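Local coordinates for protein anthranilate-CoA ligase (Stigmatella aurantiaca, PDB 4WV3) that belongs to the ANL superfamily of AMP-binding enzymes, with a large N-terminal part and a smaller C-terminal domain, at residues E321-F326 and L368-A374; M416-G420 and L453-K457. One frame throughout, in Å; residues are numbered along the deposited sequence.

Contact 1: E321-F326 and L368-A374; sequences ENFHIF and LRSETAA. With 3UK (5'-O-[(S)-[(2-aminobenzoyl)oxy](hydroxy)phosphoryl]adenosine), chain C.
Asn322 OD1 takes hydrogen bonds from two hydroxyls of the 368-374 segment, Ser370 OG in the carbonyl plane at 2.6 Å and Thr372 OG1 from 53° above that plane, also at 2.6 Å. Asn322 holds CG opposite its backbone N (chi1 -169°), which carries the amide to these hydroxyls. With Asn322 ND2 donating to His324 O at 3.0 Å, the buried amide is gripped at both ends, which fixes its rotation. Ser370 OG also accepts from Thr372 N, 2.7 Å away, in an ST turn that holds this hydroxyl. Farther along, Ala374 N donates to Glu321 O at 2.8 Å. The apolar, closely packed part lies beside this: Leu368 CD2 makes a CH-pi contact over one face of the Phe326 ring, offset toward the rim and 3.8 Å from the centroid, and lies against Asn322 CG at 3.5 Å. The looser side is that of Arg369 and Glu371, whose side chains leave the contact, Arg369 for a salt bridge with Glu391. On the ligand side, 3UK C29 lies over the centre of the His324 ring, 3.6 Å above its plane, so the loop held by Asn322 also lines the pocket. Phe326 bonds through its backbone to Ile317 of strand 313-318 and to Val343 next to strand 341-342, Leu368 to Leu393 in the antiparallel sheet; the contact thus joins two sheets, with helix 191-204 packed against Phe323 and Thr372.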
# COMPACT_ATOMS: atom_id res chain seq x y z
N GLU A 321 3.85 -7.37 5.21
CA GLU A 321 4.11 -8.49 6.12
C GLU A 321 3.02 -8.61 7.18
O GLU A 321 2.73 -9.70 7.67
CB GLU A 321 5.48 -8.34 6.79
CG GLU A 321 6.67 -8.53 5.86
CD GLU A 321 7.03 -7.28 5.08
OE1 GLU A 321 6.28 -6.28 5.17
OE2 GLU A 321 8.06 -7.30 4.38
N ASN A 322 2.42 -7.48 7.54
CA ASN A 322 1.33 -7.45 8.52
C ASN A 322 -0.02 -7.29 7.83
O ASN A 322 -1.06 -7.24 8.48
CB ASN A 322 1.55 -6.31 9.52
CG ASN A 322 0.60 -6.38 10.70
OD1 ASN A 322 0.45 -7.43 11.32
ND2 ASN A 322 -0.05 -5.27 11.01
N PHE A 323 0.01 -7.20 6.51
CA PHE A 323 -1.22 -7.01 5.73
C PHE A 323 -1.65 -5.55 5.73
O PHE A 323 -1.79 -4.94 4.68
CB PHE A 323 -2.33 -7.90 6.29
CG PHE A 323 -3.48 -8.09 5.34
CD1 PHE A 323 -3.38 -8.98 4.28
CD2 PHE A 323 -4.66 -7.38 5.50
CE1 PHE A 323 -4.43 -9.16 3.40
CE2 PHE A 323 -5.72 -7.56 4.63
CZ PHE A 323 -5.60 -8.44 3.58
N HIS A 324 -1.87 -5.00 6.92
CA HIS A 324 -2.30 -3.61 7.05
C HIS A 324 -1.77 -2.86 8.28
O HIS A 324 -0.82 -3.30 8.93
CB HIS A 324 -3.83 -3.54 7.00
CG HIS A 324 -4.35 -2.37 6.23
ND1 HIS A 324 -4.74 -1.19 6.82
CD2 HIS A 324 -4.54 -2.20 4.90
CE1 HIS A 324 -5.15 -0.35 5.90
NE2 HIS A 324 -5.04 -0.93 4.72
N ILE A 325 -2.40 -1.73 8.58
CA ILE A 325 -1.91 -0.77 9.57
C ILE A 325 -1.84 -1.32 11.00
O ILE A 325 -2.77 -1.97 11.47
CB ILE A 325 -2.76 0.52 9.54
CG1 ILE A 325 -2.68 1.17 8.16
CG2 ILE A 325 -2.31 1.49 10.62
CD1 ILE A 325 -3.40 2.50 8.07
N PHE A 326 -0.72 -1.06 11.67
CA PHE A 326 -0.52 -1.49 13.05
C PHE A 326 -0.32 -0.33 14.02
O PHE A 326 -0.43 -0.49 15.24
CB PHE A 326 0.63 -2.50 13.15
CG PHE A 326 1.90 -2.06 12.48
CD1 PHE A 326 2.90 -1.44 13.21
CD2 PHE A 326 2.09 -2.27 11.12
CE1 PHE A 326 4.07 -1.03 12.59
CE2 PHE A 326 3.26 -1.86 10.50
CZ PHE A 326 4.25 -1.24 11.24
N LEU A 368 7.08 -5.45 15.84
CA LEU A 368 5.63 -5.58 15.88
C LEU A 368 5.18 -6.97 16.31
O LEU A 368 5.68 -7.98 15.81
CB LEU A 368 5.03 -5.24 14.51
CG LEU A 368 3.55 -5.56 14.30
CD1 LEU A 368 2.68 -4.75 15.25
CD2 LEU A 368 3.16 -5.31 12.85
N ARG A 369 4.24 -7.01 17.25
CA ARG A 369 3.65 -8.27 17.69
C ARG A 369 2.22 -8.35 17.17
O ARG A 369 1.36 -7.55 17.55
CB ARG A 369 3.67 -8.35 19.21
CG ARG A 369 3.21 -9.68 19.79
CD ARG A 369 3.49 -9.74 21.28
NE ARG A 369 3.13 -11.02 21.86
CZ ARG A 369 3.45 -11.39 23.10
NH1 ARG A 369 4.14 -10.57 23.88
NH2 ARG A 369 3.08 -12.58 23.55
N SER A 370 1.97 -9.31 16.29
CA SER A 370 0.70 -9.37 15.57
C SER A 370 0.24 -10.80 15.28
O SER A 370 1.06 -11.70 15.10
CB SER A 370 0.81 -8.60 14.26
OG SER A 370 -0.22 -8.96 13.35
N GLU A 371 -1.07 -10.99 15.22
CA GLU A 371 -1.64 -12.27 14.80
C GLU A 371 -1.98 -12.24 13.31
O GLU A 371 -2.46 -13.23 12.75
CB GLU A 371 -2.88 -12.61 15.62
CG GLU A 371 -2.58 -13.02 17.05
CD GLU A 371 -3.80 -13.52 17.79
OE1 GLU A 371 -4.92 -13.05 17.48
OE2 GLU A 371 -3.65 -14.38 18.68
N THR A 372 -1.74 -11.09 12.68
CA THR A 372 -2.02 -10.93 11.26
C THR A 372 -0.73 -10.94 10.45
O THR A 372 -0.75 -10.86 9.22
CB THR A 372 -2.79 -9.63 10.99
OG1 THR A 372 -1.94 -8.50 11.25
CG2 THR A 372 -4.02 -9.55 11.87
N ALA A 373 0.40 -11.03 11.14
CA ALA A 373 1.70 -11.04 10.49
C ALA A 373 1.95 -12.38 9.80
O ALA A 373 1.51 -13.42 10.27
CB ALA A 373 2.80 -10.76 11.51
N ALA A 374 2.66 -12.33 8.68
CA ALA A 374 3.01 -13.54 7.95
C ALA A 374 3.97 -14.39 8.78
O ALA A 374 4.63 -13.90 9.69
CB ALA A 374 3.62 -13.20 6.61
C10 3UK C . 6.49 2.46 5.20
C15 3UK C . 5.08 4.16 6.36
C17 3UK C . 5.50 6.08 7.67
C21 3UK C . 7.15 1.79 6.36
C26 3UK C . 1.28 -0.44 3.76
C28 3UK C . -0.48 0.73 4.93
O01 3UK C . 3.15 0.48 2.53
C02 3UK C . 2.72 -0.48 3.13
O03 3UK C . 3.33 -1.76 2.95
P04 3UK C . 4.72 -1.90 2.19
O05 3UK C . 5.10 -3.42 2.13
O06 3UK C . 5.91 -1.13 2.95
C07 3UK C . 5.80 -0.88 4.36
C08 3UK C . 6.77 0.22 4.71
O09 3UK C . 6.29 1.48 4.19
N11 3UK C . 5.24 3.03 5.59
C12 3UK C . 4.00 2.54 5.25
N13 3UK C . 3.06 3.35 5.81
C14 3UK C . 3.70 4.37 6.50
N16 3UK C . 5.95 5.02 6.95
N18 3UK C . 4.21 6.33 7.84
C19 3UK C . 3.28 5.52 7.29
N20 3UK C . 1.90 5.80 7.47
O22 3UK C . 8.55 2.00 6.30
C23 3UK C . 6.86 0.38 6.17
O24 3UK C . 7.93 -0.43 6.70
O25 3UK C . 4.58 -1.38 0.77
C27 3UK C . 0.82 0.71 4.37
C29 3UK C . -1.31 -0.43 4.88
C30 3UK C . -0.85 -1.58 4.28
C31 3UK C . 0.44 -1.60 3.71
N32 3UK C . 0.93 -2.82 3.06

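Contact 2: M416-G420 and L453-K457; sequences MLKVG and LIKPK
Val419 holds CG1 opposite the backbone N (chi1 -179°), which places CG2 beside that N, and both methyls meet the 453-457 segment. Val419 CG2 rests 3.4 Å from Ile454 O and 3.9 Å from Pro456 CD, while Val419 CG1, also near Ile454 O, meets Lys455 CD at 4.0 Å. Leu417 holds CG between its backbone N and carbonyl carbon (chi1 38°), and from there Leu417 CD1 reaches the proline ring, lying 3.9 Å from Pro456 CG; the two side chains cross at about a right angle. Ile454 answers from the other strand: Ile454 CG2 comes within 3.6 Å of Lys418 O and 4.3 Å of Val419 CG2. The strands run at 120° to each other, their axes 6.1 Å apart at closest approach, and share no hydrogen bond. Each makes its backbone bonds elsewhere, Leu417 with Val424 in the small hairpin 417-424, Lys455 with Cys447 in the three-stranded sheet. The amino end of Lys455 is likewise engaged outside the contact, in a salt bridge with Asp449, while Lys455 CD lies against Val419 CG1. Hairpin and sheet therefore pack here through methyls and methylenes, set on one another and on the backbone carbonyls of Lys418 and Ile454; with no hydrogen bond across, the chemistry implies apolar contact without directional bonds between the two segments.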
# COMPACT_ATOMS: atom_id res chain seq x y z
N MET A 416 18.13 6.38 6.89
CA MET A 416 18.74 7.20 7.92
C MET A 416 20.16 7.58 7.52
O MET A 416 20.92 6.74 7.02
CB MET A 416 18.76 6.47 9.27
CG MET A 416 17.39 6.14 9.83
SD MET A 416 16.45 7.59 10.33
CE MET A 416 17.52 8.27 11.60
N LEU A 417 20.52 8.84 7.72
CA LEU A 417 21.87 9.30 7.41
C LEU A 417 22.61 9.74 8.67
O LEU A 417 22.03 10.32 9.57
CB LEU A 417 21.85 10.42 6.36
CG LEU A 417 20.75 11.48 6.37
CD1 LEU A 417 21.27 12.78 5.80
CD2 LEU A 417 19.54 11.01 5.58
N LYS A 418 23.91 9.43 8.71
CA LYS A 418 24.73 9.76 9.86
C LYS A 418 25.65 10.94 9.56
O LYS A 418 26.59 10.82 8.77
CB LYS A 418 25.57 8.55 10.29
CG LYS A 418 26.52 8.83 11.44
CD LYS A 418 27.48 7.66 11.66
CE LYS A 418 26.75 6.43 12.17
NZ LYS A 418 26.16 6.65 13.52
N VAL A 419 25.37 12.08 10.18
CA VAL A 419 26.17 13.28 9.97
C VAL A 419 26.91 13.69 11.24
O VAL A 419 26.31 14.20 12.18
CB VAL A 419 25.31 14.46 9.48
CG1 VAL A 419 26.17 15.69 9.24
CG2 VAL A 419 24.57 14.07 8.21
N GLY A 420 28.22 13.45 11.26
CA GLY A 420 29.04 13.78 12.41
C GLY A 420 28.76 12.89 13.60
O GLY A 420 28.84 13.32 14.75
N LEU A 453 32.57 13.15 3.93
CA LEU A 453 31.72 13.21 5.11
C LEU A 453 30.28 13.32 4.64
O LEU A 453 29.92 14.26 3.93
CB LEU A 453 32.09 14.43 5.97
CG LEU A 453 33.03 14.22 7.15
CD1 LEU A 453 34.16 13.26 6.79
CD2 LEU A 453 33.59 15.55 7.62
N ILE A 454 29.45 12.35 5.03
CA ILE A 454 28.07 12.31 4.57
C ILE A 454 27.29 13.54 5.04
O ILE A 454 27.27 13.87 6.23
CB ILE A 454 27.35 11.00 4.99
CG1 ILE A 454 27.51 9.93 3.90
CG2 ILE A 454 25.87 11.24 5.23
CD1 ILE A 454 28.94 9.54 3.60
N LYS A 455 26.68 14.22 4.08
CA LYS A 455 25.89 15.42 4.34
C LYS A 455 24.54 15.29 3.66
O LYS A 455 24.42 14.62 2.63
CB LYS A 455 26.62 16.66 3.81
CG LYS A 455 27.98 16.90 4.44
CD LYS A 455 27.86 17.17 5.93
CE LYS A 455 29.23 17.30 6.58
NZ LYS A 455 30.03 18.40 5.97
N PRO A 456 23.50 15.92 4.24
CA PRO A 456 22.16 15.84 3.66
C PRO A 456 22.06 16.54 2.31
O PRO A 456 22.50 17.68 2.17
CB PRO A 456 21.29 16.57 4.69
CG PRO A 456 22.08 16.55 5.96
CD PRO A 456 23.51 16.63 5.52
N LYS A 457 21.48 15.85 1.33
CA LYS A 457 21.17 16.47 0.04
C LYS A 457 19.68 16.36 -0.23
O LYS A 457 19.09 15.28 -0.11
CB LYS A 457 21.96 15.81 -1.09
CG LYS A 457 21.48 16.22 -2.47
CD LYS A 457 22.35 15.64 -3.57
CE LYS A 457 23.76 16.19 -3.50
NZ LYS A 457 24.59 15.72 -4.64

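How the contacts relate
The two contacts lie at different depths of the fold and do not touch: their centres are 32 Å apart and their nearest atoms about 15 Å. Along the chain they are in series, contact 1 closing before contact 2 opens. Contact 1, its centre about 13 Å from the centre of the chain, supplies Phe323, His324 and Ile325 to the 3UK pocket, whereas contact 2, about 29 Å out, packs the hairpin on the peripheral three-stranded sheet. Lys506, which belongs with 453-457 to the C-terminal domain, hydrogen-bonds to 3UK, consistent with that part of the protein meeting the pocket that contact 1 lines.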